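Local coordinates for acetyl-CoA acetyltransferase A (Ascaris suum, PDB 6BJA), which probably catalyses the reversible thiolase reaction, in which two molecules of acetyl-CoA are joined into acetoacetyl-CoA with release of coenzyme A, at residues Y12-V17 / A262-S267; R114-A119 / G268-E273; L377-I382 / A391-K396. All blocks are in the same frame, centred on the assembly; numbering follows the deposited sequence.

All three contacts reach the same mixed sheet. Contact 1 (12-17 with 262-267) and contact 3 (377-382 with 391-396) are buried pairings of antiparallel neighbours; one joins strands 245 residues apart, the other the arms of a hairpin. Contact 1 is interrupted by a beta bulge, whereas contact 3 keeps regular alternation. Contact 2 (114-119 with 268-273) is only partly buried and has a different chemistry: an arginine facing two glutamates, with a valine beneath it. It meets contact 1 directly, since strand 116-124 lies beside strand 257-267, which runs into helix 268-274. Contacts 1 and 3 do not touch; their centres are about 14 Å apart.

Contact 1 of 3, residues Y12-V17 / A262-S267; sequences YILSAV and ACVLAS
Segments 12-17 and 262-267 run antiparallel at 145°, and their register slips by one residue where Leu14 and Ser15 together face Val264. This is a beta bulge: Leu14 takes a helical backbone conformation, Leu14 N gives a hydrogen bond to Val264 O at 2.9 Å, and Val264 N answers Ser15 O over a longer, bent bond of 3.2 Å. Regular pairing flanks the bulge, with Tyr12 and Ala266 bonded both ways at one end and Val17 and Ala262 at the other. The bulge puts Leu14 on the same side of the sheet as Ser15, Val264 and Ala266. Leu14 CG is anti to its carbonyl carbon (chi1 -60°), and Leu14 CD1 lies 3.6 Å from Ala266 CB and 4.1 Å from Val264 CG1. Beside it, Ser15 OG sits 3.5 Å from Val264 CB, but its hydrogen bond goes to Ala44 O of helix 33-48, which packs on this face. On the opposite face Ile13 and Leu265 run alongside each other in the same direction, with CG1 of Ile13 3.8 Å from CD2 of Leu265. Farther along that face, Ala16 CB touches Cys263 SG at 3.8 Å, and helix 97-110 lies against Leu265. The Tyr12 ring turns an edge to the other strand, with Ala266 O in its plane. Two distant parts of the chain are thus paired in the middle of the mixed sheet, with helices on both faces, as in the layered alpha/beta thiolase fold.

Contact 2 of 3, residues R114-A119 / G268-E273; sequences RRIVVA and GEVVQE
Arg115 reaches across to helix 268-274 and lays its guanidinium among Glu269, Val270 and Glu273. Its chain bends at chi3 (69°), which brings the flat group back over the valine: Val270 CG2 lies beneath one guanidinium face, 3.7 Å from Arg115 NE, and also touches Arg115 CB at 3.6 Å. The two carboxylates come to the edge of the guanidinium instead. Glu273 crosses the arginine at about a right angle and forms a salt bridge with it, through a short, bent hydrogen bond (2.5 Å, 133°) from Arg115 NH1 to Glu273 OE1; the oxygen lies close to the guanidinium plane, but the nitrogen approaches it from above the carboxylate plane. One turn earlier, Glu269 sends an extended side chain towards Arg115 NH2, although the spacing modelled there is too tight to be relied on. Helix 268-274 directly follows strand 257-267, with Ser267 as its N-cap through a hydrogen bond from Val270 N to Ser267 OG; the Arg115-Glu273 salt bridge links this helix to the residue just before strand 116-124 of the thiolase sheet. On the buried side Ile116 crosses Val270 nearly at right angles, its CG1 3.7 Å from Val270 CG2, while Leu50 and Ile55 also touch the isoleucine.

Contact 3 of 3, residues L377-I382 / A391-K396; sequences LGVAAI and AILIKK
Ile394 O receives the shortest hydrogen bond of the pair, from Gly378 N at 2.8 Å, and a weaker CA-H...O contact from Leu377 CA at 3.3 Å. The bond is nearly straight (168°) and lies in the carbonyl plane; Ile394 N answers Gly378 O. Together with the reciprocal pair of hydrogen bonds between Ala380 and Ile392 it zips up a beta hairpin, strands 377-384 and 388-396, in the C-terminal half of the thiolase fold. The hairpin is a regular antiparallel ladder, and its two faces meet different helices. Where Val379 and Leu393 sit opposite each other, Val379 CG2 meets Leu393 CD1 at 3.8 Å; with Leu393 CG anti to the backbone N (chi1 174°) and chi2 bent to 70°, Leu393 CD1 reaches the other strand and also meets Gly378 O. Helix 298-310 covers these two side chains. Helix 357-371 covers the opposite face, where Ala380 CB touches Ile392 CG2 at 4.0 Å and Ile394 CG1 lies by Gly378 O, 3.7 Å away. Towards the turn Ala381 and Ala391 form a non-hydrogen-bonded pair, their CB atoms 4.0 Å apart. Strand 377-384 also carries Cys383, the predicted proton acceptor, about 8 Å from Ala381 between side chains. At the other end, Leu377 CD2 rests against the aliphatic root of Lys395, 3.7 Å from its CB.

Contact 1 of 3, residues Y12-V17 / A262-S267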
loop_
_atom_site.group_PDB
_atom_site.type_symbol
_atom_site.label_atom_id
_atom_site.label_comp_id
_atom_site.label_asym_id
_atom_site.label_seq_id
_atom_site.Cartn_x
_atom_site.Cartn_y
_atom_site.Cartn_z
ATOM N N TYR A 12 2.472 24.021 41.259
ATOM C CA TYR A 12 3.619 23.221 41.688
ATOM C C TYR A 12 3.768 21.958 40.870
ATOM O O TYR A 12 2.785 21.398 40.394
ATOM C CB TYR A 12 3.486 22.857 43.163
ATOM C CG TYR A 12 3.612 24.053 44.062
ATOM C CD1 TYR A 12 2.488 24.785 44.420
ATOM C CD2 TYR A 12 4.847 24.459 44.546
ATOM C CE1 TYR A 12 2.591 25.889 45.247
ATOM C CE2 TYR A 12 4.964 25.565 45.363
ATOM C CZ TYR A 12 3.827 26.273 45.712
ATOM O OH TYR A 12 3.940 27.373 46.524
ATOM N N ILE A 13 5.018 21.532 40.702
ATOM C CA ILE A 13 5.345 20.243 40.115
ATOM C C ILE A 13 5.534 19.250 41.254
ATOM O O ILE A 13 6.416 19.448 42.080
ATOM C CB ILE A 13 6.629 20.339 39.270
ATOM C CG1 ILE A 13 6.396 21.273 38.080
ATOM C CG2 ILE A 13 7.066 18.972 38.780
ATOM C CD1 ILE A 13 7.631 21.656 37.307
ATOM N N LEU A 14 4.717 18.207 41.302
ATOM C CA LEU A 14 4.836 17.187 42.351
ATOM C C LEU A 14 5.773 16.070 41.945
ATOM O O LEU A 14 6.424 15.467 42.803
ATOM C CB LEU A 14 3.484 16.596 42.686
ATOM C CG LEU A 14 2.421 17.568 43.195
ATOM C CD1 LEU A 14 1.187 16.795 43.635
ATOM C CD2 LEU A 14 2.957 18.425 44.340
ATOM N N SER A 15 5.843 15.795 40.645
ATOM C CA SER A 15 6.648 14.716 40.118
ATOM C C SER A 15 6.986 15.001 38.672
ATOM O O SER A 15 6.266 15.745 38.000
ATOM C CB SER A 15 5.927 13.376 40.232
ATOM O OG SER A 15 4.725 13.383 39.482
ATOM N N ALA A 16 8.068 14.375 38.217
ATOM C CA ALA A 16 8.632 14.623 36.881
ATOM C C ALA A 16 9.500 13.419 36.517
ATOM O O ALA A 16 10.539 13.188 37.131
ATOM C CB ALA A 16 9.437 15.889 36.876
ATOM N N VAL A 17 8.999 12.594 35.597
ATOM C CA VAL A 17 9.655 11.346 35.244
ATOM C C VAL A 17 9.674 11.150 33.732
ATOM O O VAL A 17 8.884 11.771 33.003
ATOM C CB VAL A 17 8.980 10.116 35.897
ATOM C CG1 VAL A 17 9.024 10.221 37.416
ATOM C CG2 VAL A 17 7.561 9.958 35.430
ATOM N N ALA A 262 6.496 12.796 31.767
ATOM C CA ALA A 262 5.280 13.258 32.438
ATOM C C ALA A 262 5.557 14.007 33.719
ATOM O O ALA A 262 6.504 13.670 34.450
ATOM C CB ALA A 262 4.340 12.056 32.762
ATOM N N CYS A 263 4.706 14.983 34.008
ATOM C CA CYS A 263 4.713 15.683 35.291
ATOM C C CYS A 263 3.318 15.739 35.868
ATOM O O CYS A 263 2.351 15.958 35.133
ATOM C CB CYS A 263 5.192 17.119 35.166
ATOM S SG CYS A 263 6.829 17.375 34.510
ATOM N N VAL A 264 3.200 15.574 37.183
ATOM C CA VAL A 264 1.943 15.893 37.861
ATOM C C VAL A 264 2.046 17.316 38.389
ATOM O O VAL A 264 3.017 17.662 39.054
ATOM C CB VAL A 264 1.645 14.902 39.000
ATOM C CG1 VAL A 264 0.483 15.367 39.864
ATOM C CG2 VAL A 264 1.345 13.558 38.427
ATOM N N LEU A 265 1.025 18.128 38.101
ATOM C CA LEU A 265 0.965 19.503 38.560
ATOM C C LEU A 265 -0.154 19.631 39.585
ATOM O O LEU A 265 -1.193 18.987 39.451
ATOM C CB LEU A 265 0.712 20.462 37.387
ATOM C CG LEU A 265 1.617 20.294 36.168
ATOM C CD1 LEU A 265 1.163 21.193 35.028
ATOM C CD2 LEU A 265 3.046 20.598 36.500
ATOM N N ALA A 266 0.063 20.449 40.605
ATOM C CA ALA A 266 -0.979 20.689 41.602
ATOM C C ALA A 266 -0.965 22.141 42.099
ATOM O O ALA A 266 0.072 22.808 42.102
ATOM C CB ALA A 266 -0.822 19.718 42.783
ATOM N N SER A 267 -2.139 22.619 42.524
ATOM C CA SER A 267 -2.257 23.976 43.024
ATOM C C SER A 267 -1.648 24.120 44.415
ATOM O O SER A 267 -1.464 23.134 45.130
ATOM C CB SER A 267 -3.732 24.396 43.061
ATOM O OG SER A 267 -4.389 23.759 44.139
#

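Contact 2 of 3, residues R114-A119 / G268-E273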
loop_
_atom_site.group_PDB
_atom_site.type_symbol
_atom_site.label_atom_id
_atom_site.label_comp_id
_atom_site.label_asym_id
_atom_site.label_seq_id
_atom_site.Cartn_x
_atom_site.Cartn_y
_atom_site.Cartn_z
ATOM N N ARG A 114 -9.027 23.779 37.617
ATOM C CA ARG A 114 -8.472 22.513 38.120
ATOM C C ARG A 114 -7.547 22.714 39.307
ATOM O O ARG A 114 -6.966 23.790 39.494
ATOM C CB ARG A 114 -7.673 21.795 37.031
ATOM C CG ARG A 114 -8.422 21.473 35.789
ATOM C CD ARG A 114 -9.655 20.652 36.051
ATOM N NE ARG A 114 -10.225 20.143 34.814
ATOM C CZ ARG A 114 -11.357 19.462 34.733
ATOM N NH1 ARG A 114 -12.045 19.184 35.839
ATOM N NH2 ARG A 114 -11.801 19.034 33.565
ATOM N N ARG A 115 -7.383 21.639 40.079
ATOM C CA ARG A 115 -6.454 21.610 41.203
ATOM C C ARG A 115 -5.263 20.703 40.927
ATOM O O ARG A 115 -4.176 20.953 41.421
ATOM C CB ARG A 115 -7.158 21.124 42.469
ATOM C CG ARG A 115 -8.076 22.151 43.125
ATOM C CD ARG A 115 -9.094 21.458 44.041
ATOM N NE ARG A 115 -8.519 20.867 45.252
ATOM C CZ ARG A 115 -8.358 21.514 46.404
ATOM N NH1 ARG A 115 -7.834 20.897 47.446
ATOM N NH2 ARG A 115 -8.705 22.789 46.515
ATOM N N ILE A 116 -5.502 19.623 40.189
ATOM C CA ILE A 116 -4.506 18.566 39.988
ATOM C C ILE A 116 -4.607 18.034 38.566
ATOM O O ILE A 116 -5.659 17.588 38.152
ATOM C CB ILE A 116 -4.705 17.391 40.961
ATOM C CG1 ILE A 116 -4.663 17.879 42.411
ATOM C CG2 ILE A 116 -3.630 16.332 40.725
ATOM C CD1 ILE A 116 -5.192 16.853 43.403
ATOM N N VAL A 117 -3.514 18.075 37.807
ATOM C CA VAL A 117 -3.544 17.502 36.474
ATOM C C VAL A 117 -2.253 16.760 36.181
ATOM O O VAL A 117 -1.241 16.974 36.861
ATOM C CB VAL A 117 -3.749 18.566 35.375
ATOM C CG1 VAL A 117 -4.988 19.446 35.652
ATOM C CG2 VAL A 117 -2.557 19.409 35.236
ATOM N N VAL A 118 -2.300 15.880 35.187
ATOM C CA VAL A 118 -1.077 15.284 34.672
ATOM C C VAL A 118 -0.866 15.769 33.235
ATOM O O VAL A 118 -1.789 15.747 32.407
ATOM C CB VAL A 118 -1.098 13.731 34.767
ATOM C CG1 VAL A 118 -2.144 13.073 33.864
ATOM C CG2 VAL A 118 0.325 13.193 34.481
ATOM N N ALA A 119 0.340 16.276 32.977
ATOM C CA ALA A 119 0.727 16.778 31.670
ATOM C C ALA A 119 1.910 15.950 31.190
ATOM O O ALA A 119 2.884 15.767 31.927
ATOM C CB ALA A 119 1.084 18.234 31.763
ATOM N N GLY A 268 -1.342 25.356 44.797
ATOM C CA GLY A 268 -0.881 25.647 46.141
ATOM C C GLY A 268 -1.861 25.161 47.196
ATOM O O GLY A 268 -1.439 24.692 48.260
ATOM N N GLU A 269 -3.161 25.241 46.912
ATOM C CA GLU A 269 -4.170 24.795 47.875
ATOM C C GLU A 269 -4.038 23.296 48.144
ATOM O O GLU A 269 -4.066 22.870 49.291
ATOM C CB GLU A 269 -5.586 25.127 47.394
ATOM C CG GLU A 269 -6.657 24.926 48.464
ATOM C CD GLU A 269 -8.031 25.457 48.043
ATOM O OE1 GLU A 269 -8.575 26.335 48.752
ATOM O OE2 GLU A 269 -8.568 24.995 47.010
ATOM N N VAL A 270 -3.879 22.504 47.089
ATOM C CA VAL A 270 -3.663 21.066 47.232
ATOM C C VAL A 270 -2.423 20.762 48.064
ATOM O O VAL A 270 -2.415 19.877 48.934
ATOM C CB VAL A 270 -3.524 20.395 45.851
ATOM C CG1 VAL A 270 -2.988 18.968 45.975
ATOM C CG2 VAL A 270 -4.850 20.410 45.151
ATOM N N VAL A 271 -1.347 21.468 47.769
ATOM C CA VAL A 271 -0.105 21.268 48.480
ATOM C C VAL A 271 -0.294 21.537 49.968
ATOM O O VAL A 271 0.117 20.741 50.801
ATOM C CB VAL A 271 0.985 22.168 47.892
ATOM C CG1 VAL A 271 2.230 22.146 48.740
ATOM C CG2 VAL A 271 1.287 21.715 46.476
ATOM N N GLN A 272 -0.941 22.649 50.292
ATOM C CA GLN A 272 -1.151 23.026 51.681
ATOM C C GLN A 272 -2.035 22.002 52.393
ATOM O O GLN A 272 -1.687 21.498 53.467
ATOM C CB GLN A 272 -1.776 24.425 51.763
ATOM C CG GLN A 272 -0.769 25.579 51.863
ATOM C CD GLN A 272 -0.451 26.250 50.525
ATOM O OE1 GLN A 272 -1.149 27.177 50.101
ATOM N NE2 GLN A 272 0.619 25.797 49.865
ATOM N N GLU A 273 -3.167 21.678 51.785
ATOM C CA GLU A 273 -4.124 20.757 52.394
ATOM C C GLU A 273 -3.550 19.354 52.576
ATOM O O GLU A 273 -3.906 18.651 53.517
ATOM C CB GLU A 273 -5.392 20.678 51.550
ATOM C CG GLU A 273 -6.262 21.919 51.628
ATOM C CD GLU A 273 -7.446 21.880 50.670
ATOM O OE1 GLU A 273 -7.611 20.872 49.946
ATOM O OE2 GLU A 273 -8.215 22.866 50.643
#

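Contact 3 of 3, residues L377-I382 / A391-K396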
loop_
_atom_site.group_PDB
_atom_site.type_symbol
_atom_site.label_atom_id
_atom_site.label_comp_id
_atom_site.label_asym_id
_atom_site.label_seq_id
_atom_site.Cartn_x
_atom_site.Cartn_y
_atom_site.Cartn_z
ATOM N N LEU A 377 16.863 28.697 40.032
ATOM C CA LEU A 377 15.940 28.987 38.938
ATOM C C LEU A 377 16.442 28.332 37.665
ATOM O O LEU A 377 17.630 28.350 37.370
ATOM C CB LEU A 377 15.793 30.494 38.718
ATOM C CG LEU A 377 15.167 31.287 39.863
ATOM C CD1 LEU A 377 15.093 32.750 39.465
ATOM C CD2 LEU A 377 13.792 30.751 40.251
ATOM N N GLY A 378 15.514 27.741 36.911
ATOM C CA GLY A 378 15.868 27.142 35.641
ATOM C C GLY A 378 14.885 27.576 34.556
ATOM O O GLY A 378 13.726 27.918 34.820
ATOM N N VAL A 379 15.366 27.567 33.321
ATOM C CA VAL A 379 14.527 27.814 32.155
ATOM C C VAL A 379 14.655 26.675 31.160
ATOM O O VAL A 379 15.762 26.257 30.821
ATOM C CB VAL A 379 14.882 29.142 31.455
ATOM C CG1 VAL A 379 14.048 29.330 30.163
ATOM C CG2 VAL A 379 14.632 30.287 32.382
ATOM N N ALA A 380 13.512 26.157 30.711
ATOM C CA ALA A 380 13.481 25.191 29.630
ATOM C C ALA A 380 12.796 25.843 28.441
ATOM O O ALA A 380 11.735 26.446 28.595
ATOM C CB ALA A 380 12.762 23.916 30.046
ATOM N N ALA A 381 13.420 25.713 27.273
ATOM C CA ALA A 381 12.911 26.316 26.041
ATOM C C ALA A 381 13.006 25.355 24.872
ATOM O O ALA A 381 13.932 24.557 24.781
ATOM C CB ALA A 381 13.654 27.566 25.738
ATOM N N ILE A 382 12.009 25.415 23.982
ATOM C CA ILE A 382 11.945 24.490 22.854
ATOM C C ILE A 382 11.294 25.170 21.648
ATOM O O ILE A 382 10.325 25.896 21.811
ATOM C CB ILE A 382 11.179 23.199 23.255
ATOM C CG1 ILE A 382 11.205 22.150 22.160
ATOM C CG2 ILE A 382 9.766 23.519 23.733
ATOM C CD1 ILE A 382 10.889 20.730 22.748
ATOM N N ALA A 391 8.730 28.576 26.302
ATOM C CA ALA A 391 9.707 28.563 27.399
ATOM C C ALA A 391 8.982 28.601 28.735
ATOM O O ALA A 391 7.884 29.174 28.854
ATOM C CB ALA A 391 10.669 29.725 27.279
ATOM N N ILE A 392 9.587 27.972 29.742
ATOM C CA ILE A 392 9.009 27.909 31.074
ATOM C C ILE A 392 10.107 28.217 32.088
ATOM O O ILE A 392 11.259 27.813 31.923
ATOM C CB ILE A 392 8.324 26.517 31.344
ATOM C CG1 ILE A 392 7.520 26.520 32.640
ATOM C CG2 ILE A 392 9.326 25.406 31.341
ATOM C CD1 ILE A 392 6.524 25.341 32.712
ATOM N N LEU A 393 9.728 28.984 33.105
ATOM C CA LEU A 393 10.595 29.321 34.224
ATOM C C LEU A 393 10.180 28.541 35.458
ATOM O O LEU A 393 9.007 28.587 35.863
ATOM C CB LEU A 393 10.522 30.827 34.498
ATOM C CG LEU A 393 11.261 31.336 35.738
ATOM C CD1 LEU A 393 12.764 31.248 35.529
ATOM C CD2 LEU A 393 10.821 32.781 36.030
ATOM N N ILE A 394 11.131 27.818 36.043
ATOM C CA ILE A 394 10.847 27.035 37.233
ATOM C C ILE A 394 11.826 27.286 38.360
ATOM O O ILE A 394 12.986 27.639 38.135
ATOM C CB ILE A 394 10.802 25.546 36.918
ATOM C CG1 ILE A 394 12.131 25.013 36.435
ATOM C CG2 ILE A 394 9.701 25.250 35.875
ATOM C CD1 ILE A 394 12.167 23.501 36.509
ATOM N N LYS A 395 11.327 27.119 39.580
ATOM C CA LYS A 395 12.132 27.222 40.789
ATOM C C LYS A 395 12.141 25.869 41.456
ATOM O O LYS A 395 11.082 25.295 41.706
ATOM C CB LYS A 395 11.570 28.268 41.758
ATOM C CG LYS A 395 12.416 28.408 43.039
ATOM C CD LYS A 395 11.878 29.476 43.995
ATOM C CE LYS A 395 10.500 29.112 44.544
ATOM N NZ LYS A 395 9.980 30.081 45.564
ATOM N N LYS A 396 13.333 25.354 41.723
ATOM C CA LYS A 396 13.473 24.095 42.429
ATOM C C LYS A 396 13.283 24.346 43.920
ATOM O O LYS A 396 13.805 25.318 44.456
ATOM C CB LYS A 396 14.831 23.485 42.129
ATOM C CG LYS A 396 15.054 22.064 42.610
ATOM C CD LYS A 396 14.211 21.078 41.818
ATOM C CE LYS A 396 14.420 19.639 42.273
ATOM N NZ LYS A 396 15.789 19.138 42.065
#